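Local coordinates for protein Exo-poly-alpha-D-galacturonosidase (Thermotoga maritima, PDB 3JUR) that probably hydrolyses polygalacturonic acid, the backbone of pectin, from chain ends, as a tetrameric family 28 glycoside hydrolase built on a right-handed beta-helix, at residues Pro73-Ser78 / Leu116-Asp121; Val100-Phe105 / Gln194-Arg199. All blocks are in the same frame, centred on the assembly; numbering follows the deposited sequence.

Contact 1 (Pro73-Ser78 / Leu116-Asp121)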
ATOM      1  N   PRO D  73       5.247   3.041  57.481  1.00 21.73           N
ATOM      2  CA  PRO D  73       6.299   3.331  56.505  1.00 21.70           C
ATOM      3  C   PRO D  73       7.668   2.802  56.945  1.00 21.81           C
ATOM      4  O   PRO D  73       7.969   2.774  58.135  1.00 21.81           O
ATOM      5  CB  PRO D  73       6.311   4.862  56.449  1.00 21.79           C
ATOM      6  CG  PRO D  73       5.771   5.287  57.765  1.00 21.45           C
ATOM      7  CD  PRO D  73       4.709   4.275  58.079  1.00 21.53           C
ATOM      8  N   ILE D  74       8.475   2.378  55.978  1.00 22.10           N
ATOM      9  CA  ILE D  74       9.829   1.886  56.237  1.00 22.04           C
ATOM     10  C   ILE D  74      10.823   2.943  55.789  1.00 22.31           C
ATOM     11  O   ILE D  74      10.777   3.398  54.640  1.00 22.05           O
ATOM     12  CB  ILE D  74      10.105   0.557  55.476  1.00 22.00           C
ATOM     13  CG1 ILE D  74       9.236  -0.579  56.034  1.00 21.91           C
ATOM     14  CG2 ILE D  74      11.589   0.187  55.519  1.00 21.59           C
ATOM     15  CD1 ILE D  74       9.124  -1.777  55.107  1.00 21.85           C
ATOM     16  N   HIS D  75      11.707   3.339  56.700  1.00 22.41           N
ATOM     17  CA  HIS D  75      12.749   4.313  56.388  1.00 22.93           C
ATOM     18  C   HIS D  75      14.108   3.640  56.239  1.00 23.06           C
ATOM     19  O   HIS D  75      14.679   3.143  57.209  1.00 23.34           O
ATOM     20  CB  HIS D  75      12.784   5.432  57.439  1.00 22.90           C
ATOM     21  CG  HIS D  75      11.662   6.416  57.302  1.00 23.91           C
ATOM     22  ND1 HIS D  75      11.564   7.549  58.081  1.00 24.61           N
ATOM     23  CD2 HIS D  75      10.595   6.442  56.464  1.00 23.81           C
ATOM     24  CE1 HIS D  75      10.479   8.223  57.741  1.00 24.83           C
ATOM     25  NE2 HIS D  75       9.874   7.572  56.762  1.00 24.47           N
ATOM     26  N   LEU D  76      14.600   3.601  55.006  1.00 23.29           N
ATOM     27  CA  LEU D  76      15.899   3.011  54.713  1.00 23.61           C
ATOM     28  C   LEU D  76      17.022   3.979  55.080  1.00 23.74           C
ATOM     29  O   LEU D  76      16.796   5.178  55.237  1.00 24.20           O
ATOM     30  CB  LEU D  76      15.985   2.600  53.239  1.00 23.54           C
ATOM     31  CG  LEU D  76      14.996   1.523  52.780  1.00 24.01           C
ATOM     32  CD1 LEU D  76      14.896   1.468  51.259  1.00 25.26           C
ATOM     33  CD2 LEU D  76      15.346   0.149  53.350  1.00 24.54           C
ATOM     34  N   LYS D  77      18.225   3.443  55.255  1.00 23.65           N
ATOM     35  CA  LYS D  77      19.416   4.262  55.451  1.00 23.34           C
ATOM     36  C   LYS D  77      20.454   3.815  54.429  1.00 23.05           C
ATOM     37  O   LYS D  77      20.243   2.822  53.732  1.00 23.22           O
ATOM     38  CB  LYS D  77      19.939   4.139  56.888  1.00 23.38           C
ATOM     39  CG  LYS D  77      18.946   4.617  57.950  1.00 23.64           C
ATOM     40  CD  LYS D  77      19.512   4.541  59.350  1.00 26.19           C
ATOM     41  CE  LYS D  77      18.431   4.837  60.381  1.00 26.64           C
ATOM     42  NZ  LYS D  77      19.010   5.127  61.719  1.00 28.16           N
ATOM     43  N   SER D  78      21.553   4.559  54.321  1.00 22.70           N
ATOM     44  CA  SER D  78      22.648   4.214  53.413  1.00 22.29           C
ATOM     45  C   SER D  78      23.192   2.801  53.639  1.00 22.20           C
ATOM     46  O   SER D  78      23.279   2.339  54.781  1.00 21.66           O
ATOM     47  CB  SER D  78      23.784   5.228  53.552  1.00 22.25           C
ATOM     48  OG  SER D  78      23.462   6.442  52.904  1.00 22.33           O
ATOM     49  N   LEU D 116       5.694   5.176  51.579  1.00 22.25           N
ATOM     50  CA  LEU D 116       5.632   3.894  52.286  1.00 22.55           C
ATOM     51  C   LEU D 116       7.023   3.272  52.470  1.00 22.62           C
ATOM     52  O   LEU D 116       7.317   2.688  53.509  1.00 22.82           O
ATOM     53  CB  LEU D 116       4.654   2.915  51.608  1.00 22.31           C
ATOM     54  CG  LEU D 116       3.320   3.393  50.999  1.00 23.17           C
ATOM     55  CD1 LEU D 116       2.406   2.201  50.737  1.00 23.98           C
ATOM     56  CD2 LEU D 116       2.580   4.450  51.799  1.00 21.96           C
ATOM     57  N   VAL D 117       7.873   3.400  51.455  1.00 22.99           N
ATOM     58  CA  VAL D 117       9.291   3.061  51.584  1.00 23.09           C
ATOM     59  C   VAL D 117      10.066   4.325  51.214  1.00 22.97           C
ATOM     60  O   VAL D 117       9.884   4.874  50.130  1.00 22.89           O
ATOM     61  CB  VAL D 117       9.700   1.874  50.667  1.00 23.04           C
ATOM     62  CG1 VAL D 117      11.145   1.479  50.919  1.00 23.06           C
ATOM     63  CG2 VAL D 117       8.793   0.676  50.893  1.00 23.14           C
ATOM     64  N   TYR D 118      10.909   4.793  52.125  1.00 23.12           N
ATOM     65  CA  TYR D 118      11.507   6.123  52.008  1.00 23.24           C
ATOM     66  C   TYR D 118      12.998   6.136  52.319  1.00 23.38           C
ATOM     67  O   TYR D 118      13.442   5.603  53.350  1.00 23.30           O
ATOM     68  CB  TYR D 118      10.754   7.096  52.931  1.00 23.24           C
ATOM     69  CG  TYR D 118      11.193   8.559  52.900  1.00 23.42           C
ATOM     70  CD1 TYR D 118      11.030   9.342  51.753  1.00 22.91           C
ATOM     71  CD2 TYR D 118      11.725   9.167  54.042  1.00 23.05           C
ATOM     72  CE1 TYR D 118      11.407  10.685  51.732  1.00 22.51           C
ATOM     73  CE2 TYR D 118      12.107  10.509  54.037  1.00 22.98           C
ATOM     74  CZ  TYR D 118      11.944  11.262  52.878  1.00 23.42           C
ATOM     75  OH  TYR D 118      12.320  12.586  52.873  1.00 22.72           O
ATOM     76  N   ALA D 119      13.760   6.755  51.421  1.00 23.56           N
ATOM     77  CA  ALA D 119      15.168   7.071  51.667  1.00 23.89           C
ATOM     78  C   ALA D 119      15.452   8.518  51.268  1.00 24.05           C
ATOM     79  O   ALA D 119      15.082   8.949  50.175  1.00 24.02           O
ATOM     80  CB  ALA D 119      16.079   6.115  50.905  1.00 23.74           C
ATOM     81  N   LEU D 120      16.105   9.260  52.156  1.00 24.12           N
ATOM     82  CA  LEU D 120      16.459  10.652  51.891  1.00 24.49           C
ATOM     83  C   LEU D 120      17.959  10.851  52.053  1.00 24.77           C
ATOM     84  O   LEU D 120      18.517  10.501  53.091  1.00 24.65           O
ATOM     85  CB  LEU D 120      15.700  11.591  52.840  1.00 24.35           C
ATOM     86  CG  LEU D 120      16.147  13.060  52.897  1.00 24.39           C
ATOM     87  CD1 LEU D 120      15.824  13.799  51.596  1.00 24.13           C
ATOM     88  CD2 LEU D 120      15.527  13.772  54.097  1.00 24.99           C
ATOM     89  N   ASP D 121      18.598  11.414  51.028  1.00 25.26           N
ATOM     90  CA  ASP D 121      20.039  11.725  51.054  1.00 25.86           C
ATOM     91  C   ASP D 121      20.914  10.493  51.324  1.00 25.97           C
ATOM     92  O   ASP D 121      21.972  10.588  51.951  1.00 26.10           O
ATOM     93  CB  ASP D 121      20.341  12.840  52.078  1.00 25.92           C
ATOM     94  CG  ASP D 121      19.850  14.208  51.626  1.00 26.87           C
ATOM     95  OD1 ASP D 121      19.989  14.535  50.422  1.00 27.65           O
ATOM     96  OD2 ASP D 121      19.334  14.964  52.481  1.00 26.94           O
TER
HETATM   97  O   HOH W   1      16.021   8.195  54.736  1.00 25.91           O
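Ile-74 and Val-117 sit opposite each other on two parallel strands, as do His-75 and Tyr-118, and three backbone hydrogen bonds tie the strands together. Ile-74 N donates to Leu-116 O (2.7 Å), while Ile-74 O accepts from Tyr-118 N (2.9 Å). Leu-76 N then closes on Tyr-118 O. Such pairing of neighbouring coils is the build of the right-handed parallel beta-helix of family 28. The side chain of Tyr-118 can be followed outward. Tyr-118 CB lies 3.6 Å from His-75 CD2. CG stands anti to the backbone N (chi1 -177°), which lays Tyr-118 CD2 over one face of the imidazole, 3.7 Å from His-75 NE2. The two ring planes are inclined at 56°, and the phenol runs on until OH hydrogen-bonds to Leu-102 O. His-75 NE2 in turn pairs with Ser-114 OG. Replacement of Tyr-118 by alanine would probably take the ring from beside the imidazole and leave Leu-102 O without its phenol donor. Leu-76 CD1 meets Val-117 CG1 at 3.8 Å, and a water bridges Leu-76 O and Leu-120 N. The chemistry is thus divided: the Ile-74 and Val-117 face joins an apolar interior with Phe-90, whereas the His-75 and Tyr-118 face pairs aromatic rings with polar ends.

Contact 2 (Val100-Phe105 / Gln194-Arg199); sequences VVLTRF and QFYRCR
Thr-103 and Gln-194 meet through their side chains, with Thr-103 OG1 donating to Gln-194 OE1 over 2.6 Å. The bond lies in the carbonyl plane and falls on a lone pair of the amide oxygen. Two conformations serve it: the threonine hydroxyl is swung to the side opposite its main-chain nitrogen (chi1 -168°), and Gln-194 stretches out fully as far as CD, delivering its amide to the threonine.

Tyr-196 presents a face to Leu-102, which crosses it at about a right angle, and its edge to Gln-194 CD. Leu-102 CG rides above that face, offset toward the rim, and Leu-102 CD2 approaches Tyr-196 CE2 at 4.0 Å. The same methyl also lies over a face of the Arg-197 guanidinium, with Leu-102 CD2 to Arg-197 NH1 at 3.5 Å, so the one methyl touches both a phenol ring and a flat cation. Arg-197 NE forms a salt bridge with Asp-121.

At the far end of the phenol, Arg-104 NE donates to Tyr-196 OH, 3.2 Å away. A bend at the third torsion of Arg-104 (chi3 -105°) brings NE to the tyrosine. The bond is nearly straight, and the hydroxyl sits at the edge of the guanidinium, in its plane, with that plane turned 63° from the ring. Tyr-196 OH is also hydrogen-bonded to Glu-109, whose negative charge may help to polarise it.

Strand 103-105 pairs antiparallel with 108-112 in a two-stranded hairpin. Here that hairpin, an excursion from the coil, packs by its side chains across a parallel strand of the right-handed beta-helix of family 28 enzymes.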
ATOM      1  N   VAL D 100       5.613  14.651  59.126  1.00 23.41           N
ATOM      2  CA  VAL D 100       5.854  15.001  57.726  1.00 23.50           C
ATOM      3  C   VAL D 100       7.341  14.905  57.371  1.00 23.34           C
ATOM      4  O   VAL D 100       8.201  15.178  58.203  1.00 23.16           O
ATOM      5  CB  VAL D 100       5.304  16.420  57.381  1.00 23.54           C
ATOM      6  CG1 VAL D 100       3.783  16.426  57.400  1.00 23.81           C
ATOM      7  CG2 VAL D 100       5.851  17.479  58.348  1.00 23.65           C
ATOM      8  N   VAL D 101       7.627  14.487  56.142  1.00 23.49           N
ATOM      9  CA  VAL D 101       9.002  14.409  55.640  1.00 23.51           C
ATOM     10  C   VAL D 101       9.132  15.201  54.340  1.00 23.63           C
ATOM     11  O   VAL D 101       8.123  15.513  53.701  1.00 23.81           O
ATOM     12  CB  VAL D 101       9.459  12.939  55.401  1.00 23.64           C
ATOM     13  CG1 VAL D 101       9.437  12.144  56.698  1.00 23.06           C
ATOM     14  CG2 VAL D 101       8.611  12.254  54.313  1.00 23.25           C
ATOM     15  N   LEU D 102      10.365  15.532  53.959  1.00 23.68           N
ATOM     16  CA  LEU D 102      10.632  16.162  52.671  1.00 23.83           C
ATOM     17  C   LEU D 102      10.227  15.211  51.561  1.00 23.99           C
ATOM     18  O   LEU D 102      10.717  14.083  51.489  1.00 23.89           O
ATOM     19  CB  LEU D 102      12.112  16.533  52.527  1.00 23.90           C
ATOM     20  CG  LEU D 102      12.587  17.101  51.182  1.00 24.21           C
ATOM     21  CD1 LEU D 102      11.980  18.475  50.883  1.00 24.39           C
ATOM     22  CD2 LEU D 102      14.104  17.181  51.165  1.00 24.97           C
ATOM     23  N   THR D 103       9.323  15.674  50.705  1.00 24.14           N
ATOM     24  CA  THR D 103       8.792  14.851  49.626  1.00 24.25           C
ATOM     25  C   THR D 103       8.299  15.740  48.474  1.00 24.19           C
ATOM     26  O   THR D 103       8.668  16.921  48.382  1.00 24.15           O
ATOM     27  CB  THR D 103       7.703  13.837  50.145  1.00 24.24           C
ATOM     28  OG1 THR D 103       7.401  12.868  49.128  1.00 24.94           O
ATOM     29  CG2 THR D 103       6.419  14.541  50.595  1.00 24.43           C
ATOM     30  N   ARG D 104       7.480  15.180  47.598  1.00 24.03           N
ATOM     31  CA  ARG D 104       7.042  15.904  46.420  1.00 24.19           C
ATOM     32  C   ARG D 104       5.633  15.461  46.044  1.00 24.13           C
ATOM     33  O   ARG D 104       5.295  14.287  46.180  1.00 24.60           O
ATOM     34  CB  ARG D 104       8.031  15.649  45.274  1.00 24.32           C
ATOM     35  CG  ARG D 104       8.309  16.874  44.423  1.00 24.83           C
ATOM     36  CD  ARG D 104       9.285  16.599  43.296  1.00 24.85           C
ATOM     37  NE  ARG D 104      10.602  17.154  43.580  1.00 24.20           N
ATOM     38  CZ  ARG D 104      11.435  17.629  42.659  1.00 23.93           C
ATOM     39  NH1 ARG D 104      11.090  17.637  41.373  1.00 24.12           N
ATOM     40  NH2 ARG D 104      12.614  18.107  43.027  1.00 23.65           N
ATOM     41  N   PHE D 105       4.801  16.397  45.600  1.00 23.90           N
ATOM     42  CA  PHE D 105       3.482  16.045  45.073  1.00 23.70           C
ATOM     43  C   PHE D 105       3.262  16.676  43.704  1.00 23.60           C
ATOM     44  O   PHE D 105       3.245  17.899  43.568  1.00 23.74           O
ATOM     45  CB  PHE D 105       2.355  16.448  46.037  1.00 23.75           C
ATOM     46  CG  PHE D 105       1.004  15.872  45.673  1.00 23.49           C
ATOM     47  CD1 PHE D 105       0.574  14.672  46.228  1.00 22.84           C
ATOM     48  CD2 PHE D 105       0.167  16.529  44.766  1.00 23.61           C
ATOM     49  CE1 PHE D 105      -0.668  14.139  45.900  1.00 22.61           C
ATOM     50  CE2 PHE D 105      -1.075  16.002  44.426  1.00 23.27           C
ATOM     51  CZ  PHE D 105      -1.494  14.803  44.998  1.00 23.86           C
ATOM     52  N   GLN D 194       9.949   5.855  47.425  1.00 23.90           N
ATOM     53  CA  GLN D 194      10.589   7.119  47.070  1.00 24.26           C
ATOM     54  C   GLN D 194      12.023   7.189  47.568  1.00 24.32           C
ATOM     55  O   GLN D 194      12.295   6.993  48.751  1.00 24.36           O
ATOM     56  CB  GLN D 194       9.774   8.323  47.572  1.00 24.38           C
ATOM     57  CG  GLN D 194      10.233   9.681  47.008  1.00 25.10           C
ATOM     58  CD  GLN D 194       9.329  10.838  47.422  1.00 26.12           C
ATOM     59  OE1 GLN D 194       9.391  11.327  48.552  1.00 23.67           O
ATOM     60  NE2 GLN D 194       8.487  11.285  46.497  1.00 26.30           N
ATOM     61  N   PHE D 195      12.935   7.431  46.631  1.00 24.60           N
ATOM     62  CA  PHE D 195      14.326   7.740  46.926  1.00 24.65           C
ATOM     63  C   PHE D 195      14.506   9.220  46.636  1.00 24.70           C
ATOM     64  O   PHE D 195      14.323   9.662  45.497  1.00 24.59           O
ATOM     65  CB  PHE D 195      15.265   6.914  46.036  1.00 24.76           C
ATOM     66  CG  PHE D 195      15.077   5.427  46.169  1.00 24.76           C
ATOM     67  CD1 PHE D 195      15.743   4.715  47.165  1.00 24.33           C
ATOM     68  CD2 PHE D 195      14.229   4.735  45.298  1.00 25.58           C
ATOM     69  CE1 PHE D 195      15.566   3.338  47.306  1.00 24.06           C
ATOM     70  CE2 PHE D 195      14.048   3.355  45.428  1.00 24.60           C
ATOM     71  CZ  PHE D 195      14.717   2.658  46.442  1.00 24.49           C
ATOM     72  N   TYR D 196      14.846   9.987  47.665  1.00 24.87           N
ATOM     73  CA  TYR D 196      14.986  11.438  47.533  1.00 25.05           C
ATOM     74  C   TYR D 196      16.446  11.863  47.675  1.00 25.17           C
ATOM     75  O   TYR D 196      17.059  11.672  48.733  1.00 24.93           O
ATOM     76  CB  TYR D 196      14.108  12.159  48.560  1.00 24.96           C
ATOM     77  CG  TYR D 196      13.492  13.427  48.027  1.00 25.23           C
ATOM     78  CD1 TYR D 196      12.175  13.442  47.558  1.00 25.26           C
ATOM     79  CD2 TYR D 196      14.230  14.607  47.967  1.00 25.21           C
ATOM     80  CE1 TYR D 196      11.604  14.610  47.052  1.00 25.40           C
ATOM     81  CE2 TYR D 196      13.673  15.779  47.468  1.00 25.64           C
ATOM     82  CZ  TYR D 196      12.363  15.777  47.014  1.00 25.73           C
ATOM     83  OH  TYR D 196      11.824  16.937  46.511  1.00 24.78           O
ATOM     84  N   ARG D 197      16.988  12.429  46.595  1.00 25.14           N
ATOM     85  CA  ARG D 197      18.389  12.861  46.513  1.00 25.44           C
ATOM     86  C   ARG D 197      19.364  11.728  46.873  1.00 25.84           C
ATOM     87  O   ARG D 197      20.245  11.889  47.726  1.00 25.89           O
ATOM     88  CB  ARG D 197      18.646  14.106  47.377  1.00 25.43           C
ATOM     89  CG  ARG D 197      17.756  15.311  47.073  1.00 25.30           C
ATOM     90  CD  ARG D 197      18.293  16.572  47.757  1.00 25.41           C
ATOM     91  NE  ARG D 197      18.304  16.458  49.217  1.00 24.74           N
ATOM     92  CZ  ARG D 197      17.699  17.301  50.054  1.00 25.79           C
ATOM     93  NH1 ARG D 197      17.028  18.349  49.593  1.00 25.52           N
ATOM     94  NH2 ARG D 197      17.779  17.106  51.364  1.00 25.16           N
ATOM     95  N   CYS D 198      19.192  10.582  46.219  1.00 26.17           N
ATOM     96  CA  CYS D 198      19.999   9.405  46.516  1.00 26.52           C
ATOM     97  C   CYS D 198      20.953   9.068  45.378  1.00 26.30           C
ATOM     98  O   CYS D 198      20.723   9.445  44.233  1.00 26.40           O
ATOM     99  CB  CYS D 198      19.105   8.201  46.819  1.00 26.37           C
ATOM    100  SG  CYS D 198      18.103   8.383  48.290  1.00 29.00           S
ATOM    101  N   ARG D 199      22.019   8.351  45.719  1.00 26.22           N
ATOM    102  CA  ARG D 199      22.996   7.848  44.761  1.00 26.43           C
ATOM    103  C   ARG D 199      23.091   6.333  44.880  1.00 25.77           C
ATOM    104  O   ARG D 199      23.064   5.800  45.992  1.00 25.64           O
ATOM    105  CB  ARG D 199      24.374   8.451  45.052  1.00 26.92           C
ATOM    106  CG  ARG D 199      24.842   9.486  44.045  1.00 29.66           C
ATOM    107  CD  ARG D 199      26.171  10.131  44.463  1.00 32.47           C
ATOM    108  NE  ARG D 199      27.218   9.147  44.752  1.00 35.36           N
ATOM    109  CZ  ARG D 199      28.499   9.440  44.993  1.00 36.78           C
ATOM    110  NH1 ARG D 199      28.925  10.699  44.968  1.00 37.21           N
ATOM    111  NH2 ARG D 199      29.365   8.466  45.252  1.00 36.93           N
TER

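The centres of contacts 1 and 2 lie about 9 Å apart, on the same side of the chain's centre. Along the chain their segments alternate: 73-78, 100-105, 116-121, then 194-199. Contact 1 joins strands 68-75 and 117-120, and strand 193-196, part of contact 2, is the next parallel neighbour of 117-120, so three successive strands of one beta-helix face are involved. A backbone hydrogen bond, probably from Tyr-196 N to Ala-119 O, continues the pairing, and Val-101 packs on Tyr-118. Contact 1 therefore stacks coils within the helix, whereas contact 2 packs the hairpin 103-112, which leaves the coil between strands 87-90 and 117-120, against strand 193-196 through side chains.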